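Local coordinates for protein succinate-semialdehyde dehydrogenase (NAD(P)(+)) (Marinobacter aquaeolei, PDB 3RH9) that probably oxidises succinate semialdehyde to succinate with NAD+ or NADP+, as a member of the aldehyde dehydrogenase family, at residues I154-P160 against K181-T186; L257-P262 against F414-Y419; F263-D267 against F399-V405; T289-R295 against C384-F390. All blocks are in the same frame, centred on the assembly; numbering follows the deposited sequence.

In the fold
Interaction 1 closes first along the chain. Interactions 2, 3 and 4 then nest: 4 lies inside the loop closed by 3, and 3 inside the loop closed by 2. Interaction 1 joins the loops after two neighbouring strands of the six-stranded sheet, 151-154 and 178-181. The other three gather on the seven-stranded sheet, where strand 262-265 runs between 295-299 and 417-421. Interactions 2 and 4 have centres about 8 Å apart. Interaction 3 sits about 17 Å from interaction 2, centre to centre, farther along strand 262-265, beside helix 402-409. Interaction 1 touches interaction 4 through F159 on T289 and W157 on F390. Loops from the two sheets meet near E256, the predicted active site.

Interaction 1. Residues I154-P160 against K181-T186; sequences IVPWNFP and KPASET
P160 and T186 form the buried, close part of this contact. The proline ring crosses the threonine, and P160 CG lies 3.7 Å from T186 CG2. With an alanine at T186, losing that methyl would probably open a gap beside P160 CG. One water bridges P160 O and T186 O, donating to both. T186 OG1 faces W157 CB at 3.1 Å. A183 puts its methyl at the edge of the indole, near the ring plane, and touches W157 CB at 3.9 Å. Nearer the strands, V155 CG2 leans on P182 CA at 3.8 Å. V155 N also gives K181 O a nearly straight hydrogen bond (N-H...O angle 169°). This bond belongs to the parallel pairing of I154 with K181. The two strands and helix 162-174 between them make a beta-alpha-beta crossover of the Rossmann-like domain. Loops at this end of the strands border the coenzyme cleft in relatives. The W157-E185 side is looser, and both residues are partly exposed. W157 CG sits between its backbone N and carbonyl carbon (chi1 49°), which turns the ring toward E185. There W157 CD1 meets E185 OE1 obliquely at 3.4 Å, with ring and carboxylate planes 64° apart.

Interaction 2. Residues L257-P262 against F414-Y419; sequences LGGNAP and FGLASY
L257 meets L416 through its backbone: L257 O lies 3.6 Å from L416 CD2. L416 CG stands opposite its backbone N (chi1 -161°), which carries the branch up to that carbonyl. G258 comes next and lies over one face of the F414 ring, toward the rim, with G258 O 3.5 Å from F414 CD1. G259 continues across the same face. Its CA is 3.8 Å from F414 CB and 4.1 Å from L416 CB. N260 N donates to a water at 3.0 Å. That water donates in turn to A417 O and accepts a weak bond from L416 N, tying three backbone groups together. The polar end of N260 is held outside this pair, in part by a weak bond to Y385 O. The methyl of A261 lies against A417 O and touches Y419 CE2 at 4.3 Å. At P262 the pairing becomes true parallel sheet. Y419 N donates to P262 O at 2.9 Å. P262 CD packs on S418 CB at 3.5 Å. The segment 257-262 links strand 252-256 of the six-stranded sheet to strand 262-265 of the seven-stranded one, just after the predicted active-site E256. T236 of helix 236-245 touches L257 and F414, and L257 also packs on V250 of the second subunit. S418 OG bonds H439 O of strand 439-442, and Y419 OH bonds V291 O.

Interaction 3. Residues F263-D267 against F399-V405; sequences FIVFD and FRTEEEV
F266 and F399 form a T-shaped pair: the edge of F399 points at one face of F266. Their centroids are 5.1 Å apart and their planes stand at 88°. The closest atoms are F266 CE1 and F399 CE2, at 3.5 Å. The rim of F266 meets E402 CA near the ring plane, at the start of helix 402-409. One face of F399 carries V405 CG2 over its centre, 3.5 Å above the plane. V405 CG1 also reaches F266 CZ at 3.7 Å, obliquely, so one valine braces both rings. F399 is placed for this because its CG lies between the backbone N and carbonyl carbon (chi1 79°). I264 completes the cluster. Its CG2 meets V405 CG2 tip to tip at 3.7 Å and touches F399 CZ at 3.9 Å. The helix is started by a capping box. E404 N donates to T401 OG1 at 2.9 Å, and T401 N donates back to E404 OE1 at 3.1 Å. R400 N is a second donor to E404 OE1, from above the carboxylate plane. R427 makes a cation-pi contact with F266, H299 meets F399 edge-to-face, and E402 forms a salt bridge with R430. The arrangement is that of a helix packed through apolar side chains on the parallel strands of an alpha/beta sheet, here in the catalytic domain of an aldehyde dehydrogenase.

Interaction 4. Residues T289-R295 against C384-F390; sequences TCVCANR and CYQEETF
R295 has CG anti to its carbonyl carbon (chi1 -74°) and an extended chi2, which lay CD over the centre of the Y385 ring. This is a CH-pi contact, with R295 CD 3.7 Å from the ring centroid. Y385 offers that face with CG anti to N (chi1 -175°). The bend at chi3 then turns the guanidinium of R295 nearly perpendicular to the ring, at 87°. The charge sits farther off, so the cation-pi attraction is weak at most. A glycine in place of Y385 would probably remove the flat surface under R295 CD and open a gap there, while the bonds from R295 NH2 to N260 O and G409 O could still hold the guanidinium. N294 lies between C384 of the helix and the backbone of E387 to T389. A water donates to N294 O at 3.0 Å and bonds T389 OG1 at 3.0 Å. At the other end, F390 brings one face over T289 N, toward the ring rim. C290 SG meets the edge of that ring, 4.8 Å from its centroid, in a sulfur-aromatic contact. The same sulfur lies 3.6 Å from E388 OE2, at the end of an extended side chain. The place of C290, about 6 Å from the side chain of E256, is consistent with the family's catalytic cysteine. E387 pairs with R343 and T389 with H344, both of helix 335-350. The loop 289-295 leads from helix 271-283 into strand 295-299, whose backbone pairs with A261 and F263. Segment 384-390 leads from helix 383-386 to strand 393-399, the next strand of that sheet.

Interaction 1. Residues I154-P160 against K181-T186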
# COMPACT_ATOMS: atom_id res chain seq x y z
N ILE A 154 -6.16 13.68 -5.70
CA ILE A 154 -7.58 13.81 -5.99
C ILE A 154 -8.42 13.90 -4.73
O ILE A 154 -8.39 12.98 -3.88
CB ILE A 154 -8.07 12.64 -6.86
CG1 ILE A 154 -7.01 12.30 -7.90
CG2 ILE A 154 -9.39 12.96 -7.53
CD1 ILE A 154 -7.46 11.22 -8.86
N VAL A 155 -9.18 14.99 -4.59
CA VAL A 155 -9.90 15.26 -3.35
C VAL A 155 -11.39 15.50 -3.59
O VAL A 155 -11.78 15.87 -4.69
CB VAL A 155 -9.27 16.45 -2.58
CG1 VAL A 155 -7.80 16.16 -2.26
CG2 VAL A 155 -9.42 17.74 -3.36
N PRO A 156 -12.23 15.27 -2.55
CA PRO A 156 -13.68 15.41 -2.67
C PRO A 156 -14.09 16.80 -2.24
O PRO A 156 -13.24 17.64 -1.95
CB PRO A 156 -14.21 14.41 -1.64
CG PRO A 156 -13.05 13.93 -0.87
CD PRO A 156 -11.88 14.79 -1.21
N TRP A 157 -15.39 17.05 -2.18
CA TRP A 157 -15.86 18.33 -1.73
C TRP A 157 -16.00 18.41 -0.20
O TRP A 157 -16.17 19.51 0.31
CB TRP A 157 -17.19 18.70 -2.41
CG TRP A 157 -18.20 17.60 -2.35
CD1 TRP A 157 -18.54 16.75 -3.35
CD2 TRP A 157 -18.97 17.21 -1.22
NE1 TRP A 157 -19.48 15.86 -2.92
CE2 TRP A 157 -19.77 16.12 -1.61
CE3 TRP A 157 -19.08 17.70 0.09
CZ2 TRP A 157 -20.67 15.50 -0.75
CZ3 TRP A 157 -19.96 17.08 0.95
CH2 TRP A 157 -20.75 15.99 0.53
N ASN A 158 -15.92 17.28 0.51
CA ASN A 158 -16.21 17.30 1.96
C ASN A 158 -15.28 18.24 2.71
O ASN A 158 -15.69 18.91 3.67
CB ASN A 158 -16.15 15.94 2.66
CG ASN A 158 -16.27 14.77 1.74
OD1 ASN A 158 -16.91 14.83 0.69
ND2 ASN A 158 -15.66 13.66 2.15
N PHE A 159 -14.01 18.27 2.32
CA PHE A 159 -13.07 19.22 2.91
C PHE A 159 -12.26 19.88 1.82
O PHE A 159 -11.16 19.44 1.50
CB PHE A 159 -12.15 18.53 3.91
CG PHE A 159 -12.83 18.18 5.19
CD1 PHE A 159 -13.27 16.89 5.43
CD2 PHE A 159 -13.06 19.16 6.16
CE1 PHE A 159 -13.91 16.57 6.62
CE2 PHE A 159 -13.70 18.84 7.35
CZ PHE A 159 -14.12 17.54 7.58
N PRO A 160 -12.82 20.95 1.24
CA PRO A 160 -12.19 21.61 0.09
C PRO A 160 -10.76 22.09 0.38
O PRO A 160 -9.97 22.17 -0.56
CB PRO A 160 -13.14 22.78 -0.20
CG PRO A 160 -14.46 22.35 0.39
CD PRO A 160 -14.09 21.58 1.62
N LYS A 181 -6.42 17.70 -8.45
CA LYS A 181 -7.78 17.70 -8.97
C LYS A 181 -8.87 17.76 -7.89
O LYS A 181 -9.15 16.76 -7.24
CB LYS A 181 -8.00 16.46 -9.84
CG LYS A 181 -9.18 16.56 -10.80
CD LYS A 181 -10.49 16.62 -10.06
CE LYS A 181 -11.65 16.19 -10.94
NZ LYS A 181 -11.31 16.50 -12.36
N PRO A 182 -9.51 18.93 -7.73
CA PRO A 182 -10.58 19.07 -6.73
C PRO A 182 -11.93 18.67 -7.29
O PRO A 182 -12.07 18.50 -8.51
CB PRO A 182 -10.57 20.57 -6.45
CG PRO A 182 -10.29 21.16 -7.79
CD PRO A 182 -9.32 20.19 -8.49
N ALA A 183 -12.90 18.51 -6.41
CA ALA A 183 -14.27 18.21 -6.82
C ALA A 183 -14.85 19.41 -7.57
O ALA A 183 -14.58 20.55 -7.21
CB ALA A 183 -15.10 17.87 -5.60
N SER A 184 -15.65 19.18 -8.60
CA SER A 184 -16.24 20.29 -9.34
C SER A 184 -17.27 21.07 -8.50
O SER A 184 -17.67 22.17 -8.89
CB SER A 184 -16.88 19.83 -10.64
OG SER A 184 -15.92 19.25 -11.48
N GLU A 185 -17.69 20.51 -7.38
CA GLU A 185 -18.58 21.20 -6.45
C GLU A 185 -17.83 22.25 -5.63
O GLU A 185 -18.43 23.20 -5.12
CB GLU A 185 -19.25 20.21 -5.48
CG GLU A 185 -20.25 19.24 -6.13
CD GLU A 185 -19.60 17.98 -6.73
OE1 GLU A 185 -18.36 17.81 -6.59
OE2 GLU A 185 -20.34 17.16 -7.33
N THR A 186 -16.52 22.06 -5.49
CA THR A 186 -15.71 22.96 -4.67
C THR A 186 -14.32 23.26 -5.24
O THR A 186 -13.32 22.99 -4.58
CB THR A 186 -15.56 22.42 -3.23
OG1 THR A 186 -15.25 21.02 -3.29
CG2 THR A 186 -16.86 22.63 -2.45
O HOH W 1 -10.94 22.00 -3.23

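Interaction 2. Residues L257-P262 against F414-Y419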
# COMPACT_ATOMS: atom_id res chain seq x y z
N LEU A 257 -11.46 6.19 1.56
CA LEU A 257 -12.76 6.09 0.94
C LEU A 257 -13.90 6.19 1.97
O LEU A 257 -13.77 6.87 2.99
CB LEU A 257 -12.84 4.79 0.15
CG LEU A 257 -11.65 4.47 -0.76
CD1 LEU A 257 -11.68 3.00 -1.23
CD2 LEU A 257 -11.57 5.41 -1.96
N GLY A 258 -15.02 5.52 1.70
CA GLY A 258 -16.18 5.60 2.57
C GLY A 258 -15.98 5.00 3.96
O GLY A 258 -15.01 4.27 4.20
N GLY A 259 -16.88 5.33 4.88
CA GLY A 259 -16.86 4.73 6.20
C GLY A 259 -18.28 4.59 6.72
O GLY A 259 -19.20 5.11 6.12
N ASN A 260 -18.44 3.89 7.84
CA ASN A 260 -19.73 3.74 8.51
C ASN A 260 -19.46 3.75 10.00
O ASN A 260 -19.52 2.70 10.66
CB ASN A 260 -20.42 2.44 8.08
CG ASN A 260 -21.88 2.38 8.49
OD1 ASN A 260 -22.25 2.78 9.58
ND2 ASN A 260 -22.72 1.86 7.60
N ALA A 261 -19.14 4.92 10.53
CA ALA A 261 -18.66 5.04 11.90
C ALA A 261 -19.70 4.72 12.97
O ALA A 261 -20.79 5.30 12.99
CB ALA A 261 -18.05 6.44 12.14
N PRO A 262 -19.36 3.79 13.88
CA PRO A 262 -20.16 3.45 15.05
C PRO A 262 -19.70 4.32 16.21
O PRO A 262 -18.50 4.38 16.48
CB PRO A 262 -19.77 2.00 15.32
CG PRO A 262 -18.59 1.71 14.44
CD PRO A 262 -18.14 2.98 13.83
N PHE A 414 -16.68 -1.41 5.95
CA PHE A 414 -15.65 -0.41 6.19
C PHE A 414 -14.98 -0.51 7.55
O PHE A 414 -15.28 -1.39 8.35
CB PHE A 414 -16.24 0.98 5.99
CG PHE A 414 -16.96 1.13 4.69
CD1 PHE A 414 -16.27 1.09 3.49
CD2 PHE A 414 -18.34 1.27 4.66
CE1 PHE A 414 -16.92 1.22 2.29
CE2 PHE A 414 -19.00 1.40 3.45
CZ PHE A 414 -18.28 1.37 2.26
N GLY A 415 -14.05 0.41 7.78
CA GLY A 415 -13.28 0.47 9.00
C GLY A 415 -12.49 1.77 9.07
O GLY A 415 -11.28 1.77 9.34
N LEU A 416 -13.18 2.88 8.82
CA LEU A 416 -12.54 4.17 8.95
C LEU A 416 -12.56 4.61 10.42
O LEU A 416 -11.67 4.23 11.18
CB LEU A 416 -13.19 5.21 8.04
CG LEU A 416 -12.41 6.48 7.71
CD1 LEU A 416 -10.92 6.19 7.49
CD2 LEU A 416 -13.00 7.22 6.48
N ALA A 417 -13.56 5.38 10.84
CA ALA A 417 -13.58 5.86 12.22
C ALA A 417 -14.61 5.17 13.12
O ALA A 417 -15.54 4.52 12.65
CB ALA A 417 -13.74 7.36 12.25
N SER A 418 -14.42 5.30 14.43
CA SER A 418 -15.28 4.69 15.44
C SER A 418 -15.05 5.35 16.80
O SER A 418 -14.03 5.99 17.02
CB SER A 418 -15.03 3.18 15.53
OG SER A 418 -13.65 2.90 15.63
N TYR A 419 -16.01 5.24 17.71
CA TYR A 419 -15.89 5.93 18.99
C TYR A 419 -16.53 5.14 20.09
O TYR A 419 -17.59 4.54 19.90
CB TYR A 419 -16.54 7.31 18.91
CG TYR A 419 -16.10 8.08 17.71
CD1 TYR A 419 -14.98 8.90 17.76
CD2 TYR A 419 -16.79 7.97 16.51
CE1 TYR A 419 -14.56 9.60 16.65
CE2 TYR A 419 -16.37 8.67 15.39
CZ TYR A 419 -15.26 9.48 15.48
OH TYR A 419 -14.86 10.18 14.38
O HOH W 2 -15.97 4.13 9.50

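Interaction 3. Residues F263-D267 against F399-V405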
# COMPACT_ATOMS: atom_id res chain seq x y z
N PHE A 263 -20.63 4.98 16.88
CA PHE A 263 -20.34 5.83 18.04
C PHE A 263 -21.03 5.17 19.23
O PHE A 263 -22.25 5.20 19.33
CB PHE A 263 -20.90 7.22 17.78
CG PHE A 263 -20.61 8.23 18.85
CD1 PHE A 263 -21.33 8.23 20.04
CD2 PHE A 263 -19.67 9.23 18.65
CE1 PHE A 263 -21.08 9.18 21.03
CE2 PHE A 263 -19.43 10.18 19.64
CZ PHE A 263 -20.13 10.15 20.82
N ILE A 264 -20.24 4.56 20.10
CA ILE A 264 -20.76 3.61 21.09
C ILE A 264 -20.78 4.18 22.50
O ILE A 264 -19.78 4.74 22.95
CB ILE A 264 -19.92 2.32 21.08
CG1 ILE A 264 -19.99 1.65 19.70
CG2 ILE A 264 -20.40 1.37 22.16
CD1 ILE A 264 -19.01 0.54 19.53
N VAL A 265 -21.90 4.03 23.20
CA VAL A 265 -22.05 4.60 24.55
C VAL A 265 -22.46 3.61 25.64
O VAL A 265 -23.61 3.19 25.71
CB VAL A 265 -23.06 5.75 24.56
CG1 VAL A 265 -23.13 6.35 25.95
CG2 VAL A 265 -22.71 6.80 23.52
N PHE A 266 -21.54 3.26 26.52
CA PHE A 266 -21.86 2.32 27.59
C PHE A 266 -22.70 2.92 28.74
O PHE A 266 -22.73 4.14 28.93
CB PHE A 266 -20.60 1.60 28.09
CG PHE A 266 -20.16 0.50 27.17
CD1 PHE A 266 -20.69 -0.77 27.30
CD2 PHE A 266 -19.27 0.74 26.15
CE1 PHE A 266 -20.30 -1.78 26.44
CE2 PHE A 266 -18.88 -0.27 25.29
CZ PHE A 266 -19.40 -1.53 25.44
N ASP A 267 -23.38 2.04 29.48
CA ASP A 267 -24.21 2.45 30.63
C ASP A 267 -23.41 3.09 31.77
O ASP A 267 -23.96 3.80 32.60
CB ASP A 267 -25.01 1.26 31.18
CG ASP A 267 -24.16 0.02 31.40
OD1 ASP A 267 -22.94 0.07 31.12
OD2 ASP A 267 -24.72 -1.01 31.84
N PHE A 399 -28.17 -1.57 22.58
CA PHE A 399 -27.39 -2.78 22.83
C PHE A 399 -27.22 -3.08 24.33
O PHE A 399 -27.42 -2.21 25.18
CB PHE A 399 -26.02 -2.68 22.15
CG PHE A 399 -25.02 -1.84 22.90
CD1 PHE A 399 -25.02 -0.47 22.75
CD2 PHE A 399 -24.10 -2.42 23.74
CE1 PHE A 399 -24.11 0.31 23.44
CE2 PHE A 399 -23.19 -1.66 24.43
CZ PHE A 399 -23.19 -0.29 24.29
N ARG A 400 -26.84 -4.32 24.64
CA ARG A 400 -26.54 -4.71 26.03
C ARG A 400 -25.05 -4.99 26.27
O ARG A 400 -24.39 -4.28 27.03
CB ARG A 400 -27.36 -5.94 26.44
CG ARG A 400 -28.81 -5.96 25.99
CD ARG A 400 -29.73 -5.42 27.05
NE ARG A 400 -29.64 -6.18 28.30
CZ ARG A 400 -30.15 -5.77 29.45
NH1 ARG A 400 -30.81 -4.61 29.51
NH2 ARG A 400 -30.02 -6.49 30.55
N THR A 401 -24.52 -6.04 25.64
CA THR A 401 -23.18 -6.53 25.98
C THR A 401 -22.03 -5.91 25.20
O THR A 401 -22.20 -5.43 24.08
CB THR A 401 -23.08 -8.04 25.79
OG1 THR A 401 -22.94 -8.34 24.40
CG2 THR A 401 -24.30 -8.73 26.34
N GLU A 402 -20.84 -5.95 25.80
CA GLU A 402 -19.62 -5.50 25.14
C GLU A 402 -19.40 -6.24 23.82
O GLU A 402 -19.21 -5.62 22.78
CB GLU A 402 -18.41 -5.68 26.06
CG GLU A 402 -17.07 -5.41 25.39
CD GLU A 402 -15.89 -5.57 26.34
OE1 GLU A 402 -16.05 -5.26 27.54
OE2 GLU A 402 -14.80 -6.00 25.88
N GLU A 403 -19.42 -7.57 23.88
CA GLU A 403 -19.13 -8.37 22.69
C GLU A 403 -20.15 -8.12 21.59
O GLU A 403 -19.80 -8.00 20.42
CB GLU A 403 -19.03 -9.86 23.03
CG GLU A 403 -19.94 -10.30 24.18
CD GLU A 403 -19.41 -9.88 25.55
OE1 GLU A 403 -18.16 -9.95 25.76
OE2 GLU A 403 -20.22 -9.50 26.43
N GLU A 404 -21.42 -8.03 21.96
CA GLU A 404 -22.48 -7.76 21.00
C GLU A 404 -22.27 -6.44 20.22
O GLU A 404 -22.47 -6.41 19.00
CB GLU A 404 -23.84 -7.74 21.69
CG GLU A 404 -24.89 -6.92 20.97
CD GLU A 404 -26.18 -6.74 21.78
OE1 GLU A 404 -26.09 -6.56 23.02
OE2 GLU A 404 -27.27 -6.79 21.17
N VAL A 405 -21.88 -5.38 20.93
CA VAL A 405 -21.74 -4.06 20.32
C VAL A 405 -20.48 -3.96 19.47
O VAL A 405 -20.41 -3.15 18.54
CB VAL A 405 -21.77 -2.92 21.36
CG1 VAL A 405 -20.44 -2.79 22.07
CG2 VAL A 405 -22.14 -1.59 20.69

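Interaction 4. Residues T289-R295 against C384-F390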
# COMPACT_ATOMS: atom_id res chain seq x y z
N THR A 289 -19.40 13.88 6.36
CA THR A 289 -18.02 13.52 6.61
C THR A 289 -17.92 12.02 6.90
O THR A 289 -18.87 11.41 7.37
CB THR A 289 -17.50 14.30 7.83
OG1 THR A 289 -17.20 15.65 7.44
CG2 THR A 289 -16.25 13.66 8.42
N CYS A 290 -16.76 11.42 6.63
CA CYS A 290 -16.61 9.99 6.88
C CYS A 290 -16.13 9.74 8.28
O CYS A 290 -15.97 8.59 8.71
CB CYS A 290 -15.69 9.35 5.85
SG CYS A 290 -16.47 9.30 4.24
N VAL A 291 -15.95 10.82 9.02
CA VAL A 291 -15.59 10.74 10.42
C VAL A 291 -16.83 10.97 11.29
O VAL A 291 -16.80 10.71 12.49
CB VAL A 291 -14.47 11.74 10.73
CG1 VAL A 291 -14.35 11.98 12.21
CG2 VAL A 291 -13.18 11.18 10.20
N CYS A 292 -17.92 11.41 10.69
CA CYS A 292 -19.15 11.63 11.43
C CYS A 292 -19.78 10.34 11.91
O CYS A 292 -19.85 9.36 11.16
CB CYS A 292 -20.15 12.41 10.59
SG CYS A 292 -19.64 14.12 10.46
N ALA A 293 -20.23 10.33 13.16
CA ALA A 293 -20.91 9.14 13.66
C ALA A 293 -22.02 8.82 12.67
O ALA A 293 -22.69 9.74 12.18
CB ALA A 293 -21.47 9.39 15.04
N ASN A 294 -22.19 7.55 12.33
CA ASN A 294 -23.26 7.17 11.44
C ASN A 294 -24.25 6.25 12.16
O ASN A 294 -25.45 6.30 11.91
CB ASN A 294 -22.72 6.51 10.17
CG ASN A 294 -23.79 6.33 9.11
OD1 ASN A 294 -24.16 5.22 8.77
ND2 ASN A 294 -24.30 7.43 8.61
N ARG A 295 -23.72 5.42 13.05
CA ARG A 295 -24.53 4.55 13.89
C ARG A 295 -24.23 4.85 15.35
O ARG A 295 -23.08 4.74 15.79
CB ARG A 295 -24.23 3.09 13.56
CG ARG A 295 -24.82 2.64 12.25
CD ARG A 295 -24.28 1.31 11.84
NE ARG A 295 -22.83 1.34 11.76
CZ ARG A 295 -22.06 0.27 11.92
NH1 ARG A 295 -22.62 -0.90 12.18
NH2 ARG A 295 -20.73 0.36 11.84
N CYS A 384 -30.10 3.55 6.92
CA CYS A 384 -29.14 4.46 7.51
C CYS A 384 -28.14 3.68 8.34
O CYS A 384 -27.07 4.18 8.68
CB CYS A 384 -29.86 5.52 8.35
SG CYS A 384 -30.72 4.90 9.82
N TYR A 385 -28.49 2.43 8.65
CA TYR A 385 -27.61 1.54 9.38
C TYR A 385 -26.70 0.84 8.40
O TYR A 385 -25.56 0.53 8.71
CB TYR A 385 -28.43 0.51 10.14
CG TYR A 385 -27.65 -0.42 11.04
CD1 TYR A 385 -26.95 -1.50 10.52
CD2 TYR A 385 -27.63 -0.22 12.42
CE1 TYR A 385 -26.24 -2.36 11.35
CE2 TYR A 385 -26.93 -1.07 13.26
CZ TYR A 385 -26.24 -2.15 12.73
OH TYR A 385 -25.54 -3.00 13.57
N GLN A 386 -27.22 0.57 7.21
CA GLN A 386 -26.47 -0.16 6.21
C GLN A 386 -25.58 0.76 5.36
O GLN A 386 -24.51 0.36 4.89
CB GLN A 386 -27.42 -0.94 5.32
CG GLN A 386 -28.17 -2.03 6.04
CD GLN A 386 -29.47 -2.39 5.33
OE1 GLN A 386 -30.18 -3.31 5.75
NE2 GLN A 386 -29.79 -1.65 4.27
N GLU A 387 -26.03 1.99 5.17
CA GLU A 387 -25.36 2.95 4.32
C GLU A 387 -24.86 4.10 5.17
O GLU A 387 -25.36 4.34 6.25
CB GLU A 387 -26.33 3.51 3.28
CG GLU A 387 -27.28 2.49 2.70
CD GLU A 387 -28.25 3.10 1.69
OE1 GLU A 387 -27.98 4.22 1.20
OE2 GLU A 387 -29.29 2.47 1.39
N GLU A 388 -23.87 4.84 4.67
CA GLU A 388 -23.50 6.06 5.36
C GLU A 388 -24.39 7.19 4.86
O GLU A 388 -24.67 7.32 3.67
CB GLU A 388 -21.99 6.36 5.28
CG GLU A 388 -21.48 7.05 4.07
CD GLU A 388 -19.99 7.40 4.21
OE1 GLU A 388 -19.54 7.73 5.34
OE2 GLU A 388 -19.27 7.35 3.19
N THR A 389 -24.85 7.99 5.81
CA THR A 389 -25.98 8.90 5.61
C THR A 389 -25.54 10.24 5.04
O THR A 389 -26.28 10.87 4.28
CB THR A 389 -26.75 9.12 6.94
OG1 THR A 389 -27.46 7.92 7.30
CG2 THR A 389 -27.72 10.26 6.82
N PHE A 390 -24.34 10.67 5.40
CA PHE A 390 -23.81 11.96 4.97
C PHE A 390 -24.81 13.11 5.12
O PHE A 390 -25.07 13.84 4.18
CB PHE A 390 -23.30 11.88 3.54
CG PHE A 390 -21.82 11.84 3.45
CD1 PHE A 390 -21.09 11.01 4.28
CD2 PHE A 390 -21.14 12.63 2.54
CE1 PHE A 390 -19.72 10.97 4.22
CE2 PHE A 390 -19.76 12.59 2.47
CZ PHE A 390 -19.05 11.76 3.31
O HOH W 3 -26.26 8.53 10.03